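Local coordinates for PbSGBP-B lipoprotein (Prevotella bryantii B14, PDB 6D2Y) that probably binds polysaccharide at the bacterial cell surface, as a lipoprotein encoded in a polysaccharide utilization locus, and carries a bound magnesium ion, at residues A323-G335 against R371-L385. Residues are numbered along the deposited sequence; the frame is centred on the assembly and turned at random.
Sequences AGWGAGPMQIIFG and RAIYMPWYSNSSASL
W377 reaches across to the loop ahead of strand 330-335 with its indole lying along the backbone. Its CB sits 3.2 Å from W325 O; with CG between the backbone N and the carbonyl carbon (chi1 52°), the ring swings over G326. CG and CD2 lie by G326 C, and CE3 comes within 3.2 Å of G326 O, with CZ3 still near that oxygen. A327 CA stands over the six-membered ring in a CH-pi contact; CZ2 has P329 N at its edge, in plane, and CH2 reaches G328 N more distantly. The CD1 and NE1 edge of W377 meets the face of W325, five-membered ring planes at 66°. W325 NE1 bonds G328 O, and its CZ3 presses on P376 CD at 3.5 Å. Beyond this aromatic corner the two segments pair as antiparallel strands, 372-374 edging a four-stranded sheet in the beta-sandwich of the family's xyloglucan-binding domain. M330 and Y374 exchange two backbone bonds, as do I332 and A372. Q331 and I373 point to the other face; I373 CG2 packs tightly on P329 CB. R371 NH1 gives Q331 OE1 a 2.8 Å bond, in the guanidinium plane but bent to 143° at the hydrogen, while NH2 bonds F363 O and NE W369 O.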
loop_
_atom_site.group_PDB
_atom_site.type_symbol
_atom_site.label_atom_id
_atom_site.label_comp_id
_atom_site.label_asym_id
_atom_site.label_seq_id
_atom_site.Cartn_x
_atom_site.Cartn_y
_atom_site.Cartn_z
ATOM N N ALA A 323 -9.881 18.770 14.331
ATOM C CA ALA A 323 -11.011 17.847 14.329
ATOM C C ALA A 323 -10.489 16.412 14.239
ATOM O O ALA A 323 -10.829 15.648 13.339
ATOM C CB ALA A 323 -11.971 18.164 13.185
ATOM N N GLY A 324 -9.653 16.038 15.204
ATOM C CA GLY A 324 -9.016 14.738 15.165
ATOM C C GLY A 324 -10.005 13.597 15.312
ATOM O O GLY A 324 -11.077 13.733 15.903
ATOM N N TRP A 325 -9.623 12.450 14.758
ATOM C CA TRP A 325 -10.424 11.231 14.779
ATOM C C TRP A 325 -9.744 10.246 15.720
ATOM O O TRP A 325 -8.699 9.679 15.384
ATOM C CB TRP A 325 -10.561 10.656 13.372
ATOM C CG TRP A 325 -11.248 9.327 13.307
ATOM C CD1 TRP A 325 -12.251 8.879 14.115
ATOM C CD2 TRP A 325 -10.981 8.272 12.376
ATOM N NE1 TRP A 325 -12.626 7.608 13.747
ATOM C CE2 TRP A 325 -11.861 7.214 12.680
ATOM C CE3 TRP A 325 -10.083 8.120 11.315
ATOM C CZ2 TRP A 325 -11.870 6.020 11.962
ATOM C CZ3 TRP A 325 -10.093 6.933 10.604
ATOM C CH2 TRP A 325 -10.981 5.900 10.929
ATOM N N GLY A 326 -10.335 10.044 16.894
ATOM C CA GLY A 326 -9.702 9.227 17.909
ATOM C C GLY A 326 -10.567 8.115 18.460
ATOM O O GLY A 326 -10.143 7.386 19.361
ATOM N N ALA A 327 -11.783 7.968 17.942
ATOM C CA ALA A 327 -12.654 6.898 18.403
ATOM C C ALA A 327 -13.561 6.468 17.263
ATOM O O ALA A 327 -13.774 7.204 16.297
ATOM C CB ALA A 327 -13.486 7.326 19.617
ATOM N N GLY A 328 -14.094 5.259 17.387
ATOM C CA GLY A 328 -15.034 4.754 16.422
ATOM C C GLY A 328 -14.358 4.238 15.177
ATOM O O GLY A 328 -13.989 4.997 14.273
ATOM N N PRO A 329 -14.180 2.924 15.111
ATOM C CA PRO A 329 -13.485 2.334 13.966
ATOM C C PRO A 329 -14.295 2.487 12.690
ATOM O O PRO A 329 -15.522 2.363 12.687
ATOM C CB PRO A 329 -13.341 0.861 14.362
ATOM C CG PRO A 329 -13.595 0.808 15.842
ATOM C CD PRO A 329 -14.573 1.910 16.104
HETATM N N MSE A 330 -13.621 2.655 11.582
HETATM C CA MSE A 330 -14.246 2.827 10.327
HETATM C C MSE A 330 -14.497 1.549 9.657
HETATM O O MSE A 330 -13.610 0.961 9.127
HETATM C CB MSE A 330 -13.331 3.642 9.444
HETATM C CG MSE A 330 -13.961 4.037 8.125
HETATM SE SE MSE A 330 -12.917 4.944 6.789
HETATM C CE MSE A 330 -12.736 6.656 7.571
ATOM N N GLN A 331 -15.730 1.137 9.618
ATOM C CA GLN A 331 -16.114 -0.111 8.972
ATOM C C GLN A 331 -16.538 0.200 7.542
ATOM O O GLN A 331 -17.489 0.959 7.322
ATOM C CB GLN A 331 -17.232 -0.810 9.746
ATOM C CG GLN A 331 -16.923 -0.945 11.232
ATOM C CD GLN A 331 -17.692 -2.061 11.913
ATOM O OE1 GLN A 331 -18.202 -2.971 11.260
ATOM N NE2 GLN A 331 -17.763 -2.003 13.239
ATOM N N ILE A 332 -15.815 -0.357 6.580
ATOM C CA ILE A 332 -16.112 -0.186 5.163
ATOM C C ILE A 332 -16.724 -1.492 4.676
ATOM O O ILE A 332 -16.029 -2.507 4.560
ATOM C CB ILE A 332 -14.854 0.190 4.370
ATOM C CG1 ILE A 332 -14.165 1.395 5.017
ATOM C CG2 ILE A 332 -15.200 0.485 2.921
ATOM C CD1 ILE A 332 -12.742 1.611 4.556
ATOM N N ILE A 333 -18.026 -1.479 4.399
ATOM C CA ILE A 333 -18.787 -2.697 4.134
ATOM C C ILE A 333 -19.301 -2.664 2.700
ATOM O O ILE A 333 -20.080 -1.776 2.333
ATOM C CB ILE A 333 -19.959 -2.870 5.115
ATOM C CG1 ILE A 333 -19.548 -2.489 6.540
ATOM C CG2 ILE A 333 -20.472 -4.298 5.082
ATOM C CD1 ILE A 333 -20.108 -1.156 6.995
ATOM N N PHE A 334 -18.878 -3.640 1.901
ATOM C CA PHE A 334 -19.462 -3.889 0.593
ATOM C C PHE A 334 -20.623 -4.864 0.735
ATOM O O PHE A 334 -20.624 -5.731 1.613
ATOM C CB PHE A 334 -18.423 -4.455 -0.377
ATOM C CG PHE A 334 -17.556 -3.408 -1.020
ATOM C CD1 PHE A 334 -18.047 -2.624 -2.050
ATOM C CD2 PHE A 334 -16.245 -3.223 -0.611
ATOM C CE1 PHE A 334 -17.255 -1.667 -2.651
ATOM C CE2 PHE A 334 -15.446 -2.267 -1.209
ATOM C CZ PHE A 334 -15.951 -1.487 -2.229
ATOM N N GLY A 335 -21.610 -4.719 -0.135
ATOM C CA GLY A 335 -22.805 -5.539 -0.043
ATOM C C GLY A 335 -23.380 -5.853 -1.403
ATOM O O GLY A 335 -23.250 -5.073 -2.352
ATOM N N ARG A 371 -15.938 -7.347 6.373
ATOM C CA ARG A 371 -15.792 -5.939 6.038
ATOM C C ARG A 371 -14.475 -5.442 6.610
ATOM O O ARG A 371 -13.963 -5.987 7.591
ATOM C CB ARG A 371 -16.969 -5.102 6.559
ATOM C CG ARG A 371 -16.798 -4.544 7.964
ATOM C CD ARG A 371 -16.954 -5.620 9.029
ATOM N NE ARG A 371 -18.126 -6.463 8.806
ATOM C CZ ARG A 371 -19.356 -6.154 9.203
ATOM N NH1 ARG A 371 -19.584 -5.016 9.844
ATOM N NH2 ARG A 371 -20.363 -6.984 8.956
ATOM N N ALA A 372 -13.924 -4.412 5.976
ATOM C CA ALA A 372 -12.681 -3.819 6.443
ATOM C C ALA A 372 -12.960 -2.827 7.562
ATOM O O ALA A 372 -13.952 -2.094 7.530
ATOM C CB ALA A 372 -11.952 -3.122 5.297
ATOM N N ILE A 373 -12.083 -2.814 8.560
ATOM C CA ILE A 373 -12.198 -1.914 9.702
ATOM C C ILE A 373 -10.890 -1.141 9.819
ATOM O O ILE A 373 -9.856 -1.706 10.200
ATOM C CB ILE A 373 -12.527 -2.664 11.000
ATOM C CG1 ILE A 373 -13.611 -3.715 10.745
ATOM C CG2 ILE A 373 -12.974 -1.689 12.069
ATOM C CD1 ILE A 373 -14.276 -4.245 12.004
ATOM N N TYR A 374 -10.936 0.148 9.492
ATOM C CA TYR A 374 -9.765 1.014 9.481
ATOM C C TYR A 374 -9.758 1.875 10.737
ATOM O O TYR A 374 -10.752 2.544 11.043
ATOM C CB TYR A 374 -9.763 1.892 8.229
ATOM C CG TYR A 374 -8.587 2.841 8.105
ATOM C CD1 TYR A 374 -7.281 2.377 8.145
ATOM C CD2 TYR A 374 -8.789 4.200 7.931
ATOM C CE1 TYR A 374 -6.210 3.249 8.024
ATOM C CE2 TYR A 374 -7.732 5.077 7.804
ATOM C CZ TYR A 374 -6.446 4.599 7.854
ATOM O OH TYR A 374 -5.393 5.476 7.732
HETATM N N MSE A 375 -8.645 1.855 11.460
HETATM C CA MSE A 375 -8.563 2.589 12.715
HETATM C C MSE A 375 -7.138 3.052 13.012
HETATM O O MSE A 375 -6.482 2.506 13.900
HETATM C CB MSE A 375 -9.054 1.732 13.888
HETATM C CG MSE A 375 -8.554 0.281 13.887
HETATM SE SE MSE A 375 -9.732 -0.986 14.776
HETATM C CE MSE A 375 -10.038 0.040 16.389
ATOM N N PRO A 376 -6.651 4.065 12.289
ATOM C CA PRO A 376 -5.288 4.555 12.547
ATOM C C PRO A 376 -5.138 5.244 13.892
ATOM O O PRO A 376 -4.000 5.473 14.325
ATOM C CB PRO A 376 -5.044 5.531 11.392
ATOM C CG PRO A 376 -6.403 6.020 11.032
ATOM C CD PRO A 376 -7.340 4.857 11.257
ATOM N N TRP A 377 -6.241 5.580 14.564
ATOM C CA TRP A 377 -6.165 6.158 15.898
ATOM C C TRP A 377 -5.796 5.133 16.962
ATOM O O TRP A 377 -5.505 5.524 18.098
ATOM C CB TRP A 377 -7.495 6.828 16.255
ATOM C CG TRP A 377 -8.702 5.959 16.068
ATOM C CD1 TRP A 377 -9.523 5.920 14.977
ATOM C CD2 TRP A 377 -9.237 5.018 17.006
ATOM N NE1 TRP A 377 -10.532 5.007 15.175
ATOM C CE2 TRP A 377 -10.378 4.439 16.413
ATOM C CE3 TRP A 377 -8.860 4.604 18.289
ATOM C CZ2 TRP A 377 -11.145 3.470 17.057
ATOM C CZ3 TRP A 377 -9.623 3.641 18.926
ATOM C CH2 TRP A 377 -10.751 3.085 18.311
ATOM N N TYR A 378 -5.799 3.846 16.627
ATOM C CA TYR A 378 -5.434 2.774 17.549
ATOM C C TYR A 378 -4.047 2.274 17.158
ATOM O O TYR A 378 -3.897 1.519 16.192
ATOM C CB TYR A 378 -6.466 1.651 17.515
ATOM C CG TYR A 378 -6.330 0.674 18.657
ATOM C CD1 TYR A 378 -6.071 -0.669 18.419
ATOM C CD2 TYR A 378 -6.462 1.093 19.974
ATOM C CE1 TYR A 378 -5.945 -1.566 19.461
ATOM C CE2 TYR A 378 -6.338 0.206 21.023
ATOM C CZ TYR A 378 -6.079 -1.125 20.761
ATOM O OH TYR A 378 -5.954 -2.013 21.805
ATOM N N SER A 379 -3.036 2.698 17.914
ATOM C CA SER A 379 -1.641 2.382 17.626
ATOM C C SER A 379 -1.026 1.750 18.866
ATOM O O SER A 379 -0.854 2.424 19.887
ATOM C CB SER A 379 -0.867 3.633 17.218
ATOM O OG SER A 379 -0.246 4.232 18.345
ATOM N N ASN A 380 -0.689 0.467 18.766
ATOM C CA ASN A 380 -0.019 -0.262 19.837
ATOM C C ASN A 380 -0.855 -0.165 21.121
ATOM O O ASN A 380 -0.584 0.615 22.035
ATOM C CB ASN A 380 1.419 0.270 19.994
ATOM C CG ASN A 380 2.074 -0.104 21.322
ATOM O OD1 ASN A 380 1.663 -1.053 21.995
ATOM N ND2 ASN A 380 3.099 0.652 21.704
ATOM N N SER A 381 -1.937 -0.943 21.117
ATOM C CA SER A 381 -2.827 -1.170 22.253
ATOM C C SER A 381 -3.325 0.114 22.913
ATOM O O SER A 381 -3.902 0.057 24.006
ATOM C CB SER A 381 -2.156 -2.061 23.305
ATOM O OG SER A 381 -2.442 -3.429 23.077
ATOM N N SER A 382 -3.125 1.270 22.284
ATOM C CA SER A 382 -3.516 2.544 22.865
ATOM C C SER A 382 -4.161 3.410 21.795
ATOM O O SER A 382 -3.777 3.367 20.623
ATOM C CB SER A 382 -2.316 3.278 23.483
ATOM O OG SER A 382 -2.468 4.684 23.386
ATOM N N ALA A 383 -5.146 4.199 22.212
ATOM C CA ALA A 383 -5.909 5.058 21.321
ATOM C C ALA A 383 -5.489 6.509 21.506
ATOM O O ALA A 383 -5.325 6.980 22.636
ATOM C CB ALA A 383 -7.410 4.911 21.577
ATOM N N SER A 384 -5.324 7.213 20.388
ATOM C CA SER A 384 -4.942 8.618 20.390
ATOM C C SER A 384 -5.691 9.337 19.278
ATOM O O SER A 384 -6.178 8.719 18.331
ATOM C CB SER A 384 -3.426 8.794 20.207
ATOM O OG SER A 384 -2.992 8.236 18.979
ATOM N N LEU A 385 -5.779 10.660 19.402
ATOM C CA LEU A 385 -6.408 11.479 18.370
ATOM C C LEU A 385 -5.553 11.454 17.112
ATOM O O LEU A 385 -4.423 11.952 17.110
ATOM C CB LEU A 385 -6.601 12.910 18.864
ATOM C CG LEU A 385 -7.778 13.175 19.799
ATOM C CD1 LEU A 385 -7.780 14.621 20.272
ATOM C CD2 LEU A 385 -9.088 12.837 19.109
#